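Long-range contact in kelch repeat and BTB domain-containing protein A55 (Vaccinia virus WR, PDB 6I2M), which probably acts as a substrate-specific adapter of CUL3-containing E3 ubiquitin ligases, directing host proteins to ubiquitination and proteasomal degradation: residues 44-49 with 99-104. Numbering follows the deposited sequence.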
ATOM      1  N   GLU A  44       4.186 -13.662   6.840  1.00 69.78           N
ATOM      2  CA  GLU A  44       3.693 -14.042   8.164  1.00 69.53           C
ATOM      3  C   GLU A  44       4.817 -14.505   9.105  1.00 71.94           C
ATOM      4  O   GLU A  44       4.599 -14.565  10.317  1.00 71.92           O
ATOM      5  CB  GLU A  44       2.562 -15.071   8.056  1.00 71.70           C
ATOM      6  CG  GLU A  44       1.504 -14.919   9.137  1.00 84.02           C
ATOM      7  CD  GLU A  44       0.226 -15.702   8.911  1.00108.85           C
ATOM      8  OE1 GLU A  44      -0.487 -15.411   7.924  1.00105.28           O
ATOM      9  OE2 GLU A  44      -0.073 -16.597   9.734  1.00105.85           O
ATOM     10  N   TYR A  45       6.023 -14.796   8.554  1.00 67.09           N
ATOM     11  CA  TYR A  45       7.211 -15.193   9.323  1.00 66.32           C
ATOM     12  C   TYR A  45       7.634 -14.029  10.218  1.00 69.89           C
ATOM     13  O   TYR A  45       7.827 -14.228  11.417  1.00 69.91           O
ATOM     14  CB  TYR A  45       8.371 -15.602   8.387  1.00 66.89           C
ATOM     15  CG  TYR A  45       9.624 -16.065   9.103  1.00 68.04           C
ATOM     16  CD1 TYR A  45      10.665 -15.178   9.373  1.00 69.78           C
ATOM     17  CD2 TYR A  45       9.781 -17.392   9.489  1.00 69.01           C
ATOM     18  CE1 TYR A  45      11.816 -15.596  10.040  1.00 70.65           C
ATOM     19  CE2 TYR A  45      10.931 -17.822  10.149  1.00 70.13           C
ATOM     20  CZ  TYR A  45      11.947 -16.921  10.422  1.00 76.76           C
ATOM     21  OH  TYR A  45      13.081 -17.346  11.069  1.00 77.34           O
ATOM     22  N   PHE A  46       7.759 -12.819   9.630  1.00 65.90           N
ATOM     23  CA  PHE A  46       8.121 -11.584  10.326  1.00 65.64           C
ATOM     24  C   PHE A  46       7.019 -11.153  11.298  1.00 69.77           C
ATOM     25  O   PHE A  46       7.330 -10.596  12.351  1.00 70.12           O
ATOM     26  CB  PHE A  46       8.430 -10.461   9.322  1.00 67.19           C
ATOM     27  CG  PHE A  46       9.664 -10.689   8.481  1.00 68.64           C
ATOM     28  CD1 PHE A  46       9.568 -11.243   7.211  1.00 71.66           C
ATOM     29  CD2 PHE A  46      10.923 -10.330   8.951  1.00 70.99           C
ATOM     30  CE1 PHE A  46      10.710 -11.446   6.429  1.00 72.72           C
ATOM     31  CE2 PHE A  46      12.065 -10.533   8.169  1.00 73.96           C
ATOM     32  CZ  PHE A  46      11.950 -11.089   6.914  1.00 71.98           C
ATOM     33  N   SER A  47       5.741 -11.433  10.957  1.00 65.73           N
ATOM     34  CA  SER A  47       4.574 -11.122  11.791  1.00 65.94           C
ATOM     35  C   SER A  47       4.630 -11.901  13.109  1.00 69.76           C
ATOM     36  O   SER A  47       4.368 -11.337  14.171  1.00 70.12           O
ATOM     37  CB  SER A  47       3.282 -11.433  11.042  1.00 69.57           C
ATOM     38  OG  SER A  47       2.144 -10.999  11.768  1.00 79.43           O
ATOM     39  N   ILE A  48       5.003 -13.190  13.036  1.00 65.58           N
ATOM     40  CA  ILE A  48       5.144 -14.054  14.208  1.00 65.78           C
ATOM     41  C   ILE A  48       6.472 -13.742  14.921  1.00 69.52           C
ATOM     42  O   ILE A  48       6.545 -13.852  16.147  1.00 70.13           O
ATOM     43  CB  ILE A  48       4.948 -15.550  13.828  1.00 68.74           C
ATOM     44  CG1 ILE A  48       3.477 -15.811  13.435  1.00 69.33           C
ATOM     45  CG2 ILE A  48       5.374 -16.488  14.961  1.00 70.08           C
ATOM     46  CD1 ILE A  48       3.268 -16.893  12.436  1.00 75.07           C
ATOM     47  N   LEU A  49       7.502 -13.310  14.156  1.00 65.03           N
ATOM     48  CA  LEU A  49       8.812 -12.937  14.694  1.00 64.83           C
ATOM     49  C   LEU A  49       8.697 -11.688  15.574  1.00 69.01           C
ATOM     50  O   LEU A  49       9.120 -11.736  16.724  1.00 69.52           O
ATOM     51  CB  LEU A  49       9.851 -12.742  13.562  1.00 64.14           C
ATOM     52  CG  LEU A  49      11.302 -12.409  13.962  1.00 69.16           C
ATOM     53  CD1 LEU A  49      11.980 -13.581  14.652  1.00 69.89           C
ATOM     54  CD2 LEU A  49      12.114 -12.011  12.749  1.00 70.82           C
ATOM     55  N   ASP A  99       8.129 -19.892   0.373  1.00 73.14           N
ATOM     56  CA  ASP A  99       7.470 -20.972   1.108  1.00 73.06           C
ATOM     57  C   ASP A  99       7.910 -20.988   2.573  1.00 75.95           C
ATOM     58  O   ASP A  99       7.084 -21.241   3.451  1.00 75.47           O
ATOM     59  CB  ASP A  99       7.741 -22.330   0.439  1.00 76.29           C
ATOM     60  CG  ASP A  99       6.881 -23.485   0.927  1.00 86.27           C
ATOM     61  OD1 ASP A  99       5.784 -23.225   1.476  1.00 85.95           O
ATOM     62  OD2 ASP A  99       7.294 -24.647   0.740  1.00 93.50           O
ATOM     63  N   PHE A 100       9.206 -20.709   2.831  1.00 72.04           N
ATOM     64  CA  PHE A 100       9.794 -20.645   4.171  1.00 71.06           C
ATOM     65  C   PHE A 100       9.264 -19.416   4.919  1.00 73.83           C
ATOM     66  O   PHE A 100       8.777 -19.551   6.043  1.00 73.17           O
ATOM     67  CB  PHE A 100      11.337 -20.626   4.089  1.00 73.04           C
ATOM     68  CG  PHE A 100      12.047 -20.375   5.402  1.00 74.05           C
ATOM     69  CD1 PHE A 100      12.461 -19.095   5.754  1.00 76.34           C
ATOM     70  CD2 PHE A 100      12.294 -21.416   6.288  1.00 76.48           C
ATOM     71  CE1 PHE A 100      13.097 -18.860   6.974  1.00 76.94           C
ATOM     72  CE2 PHE A 100      12.936 -21.181   7.506  1.00 78.95           C
ATOM     73  CZ  PHE A 100      13.330 -19.904   7.842  1.00 76.39           C
ATOM     74  N   LEU A 101       9.357 -18.227   4.289  1.00 69.94           N
ATOM     75  CA  LEU A 101       8.900 -16.956   4.860  1.00 68.98           C
ATOM     76  C   LEU A 101       7.366 -16.821   4.877  1.00 72.94           C
ATOM     77  O   LEU A 101       6.839 -15.916   5.523  1.00 72.08           O
ATOM     78  CB  LEU A 101       9.568 -15.758   4.158  1.00 68.87           C
ATOM     79  CG  LEU A 101      11.089 -15.622   4.334  1.00 73.63           C
ATOM     80  CD1 LEU A 101      11.694 -14.798   3.216  1.00 74.06           C
ATOM     81  CD2 LEU A 101      11.452 -15.033   5.696  1.00 75.36           C
ATOM     82  N   GLN A 102       6.665 -17.745   4.184  1.00 70.38           N
ATOM     83  CA  GLN A 102       5.207 -17.866   4.073  1.00 70.64           C
ATOM     84  C   GLN A 102       4.508 -16.579   3.598  1.00 74.69           C
ATOM     85  O   GLN A 102       3.608 -16.061   4.268  1.00 74.19           O
ATOM     86  CB  GLN A 102       4.583 -18.412   5.372  1.00 71.85           C
ATOM     87  CG  GLN A 102       4.730 -19.929   5.539  1.00 84.88           C
ATOM     88  CD  GLN A 102       3.891 -20.750   4.580  1.00102.40           C
ATOM     89  OE1 GLN A 102       2.807 -20.346   4.139  1.00 98.35           O
ATOM     90  NE2 GLN A 102       4.376 -21.935   4.245  1.00 93.97           N
ATOM     91  N   ILE A 103       4.924 -16.087   2.420  1.00 71.63           N
ATOM     92  CA  ILE A 103       4.326 -14.924   1.763  1.00 71.71           C
ATOM     93  C   ILE A 103       3.337 -15.439   0.705  1.00 76.87           C
ATOM     94  O   ILE A 103       3.749 -16.025  -0.301  1.00 77.28           O
ATOM     95  CB  ILE A 103       5.359 -13.867   1.242  1.00 74.52           C
ATOM     96  CG1 ILE A 103       4.684 -12.823   0.310  1.00 75.53           C
ATOM     97  CG2 ILE A 103       6.594 -14.519   0.594  1.00 75.61           C
ATOM     98  CD1 ILE A 103       5.446 -11.561   0.042  1.00 82.54           C
ATOM     99  N   GLY A 104       2.045 -15.262   0.987  1.00 70.52           N
ATOM    100  CA  GLY A 104       0.943 -15.707   0.139  1.00 70.26           C
ATOM    101  C   GLY A 104       0.892 -15.073  -1.235  1.00 73.49           C
ATOM    102  O   GLY A 104       0.553 -15.739  -2.217  1.00 72.71           O
TER
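Tyr45 meets Phe100 and Leu101 where two helices of the BTB/POZ domain come together, 44-49 and the C-terminal end of 91-101. The Tyr45 and Phe100 rings meet obliquely. Their planes are inclined at 38° and their centroids lie 5.2 Å apart. Phe100 CE1 sits over one face of the Tyr45 ring, displaced toward its rim. The closest ring atoms are Tyr45 CE2 and Phe100 CZ, 3.9 Å apart. Tyr45 has CG anti to its own N (chi1 -178°), which brings the ring against Phe100 and Leu101. The Leu101 CD2 methyl touches both aromatic rings of helix 44-49 obliquely, 3.8 Å from Tyr45 CD1 and 3.7 Å from Phe46 CE1. Nearer the backbone, Tyr45 CB lies 3.3 Å from Leu101 O.

Beyond these contacts, Phe100 meets His66 edge-to-face. Tyr45 OH is hydrogen-bonded to a basic side chain on the chain of another protein, and outside this contact the Glu44 carboxylate is salt-bridged to basic side chains of that same chain. Gln102, with positive phi, is the first residue past helix 91-101 to leave helical geometry. Helix 104-116 follows after Ile103, which is at its N-cap position. The Leu101 carbonyl accepts a hydrogen bond from Ser43 OG. Tyr45 N adds a weak one to the same Leu101 O, at 3.3 Å with an N-H...O angle of 145°.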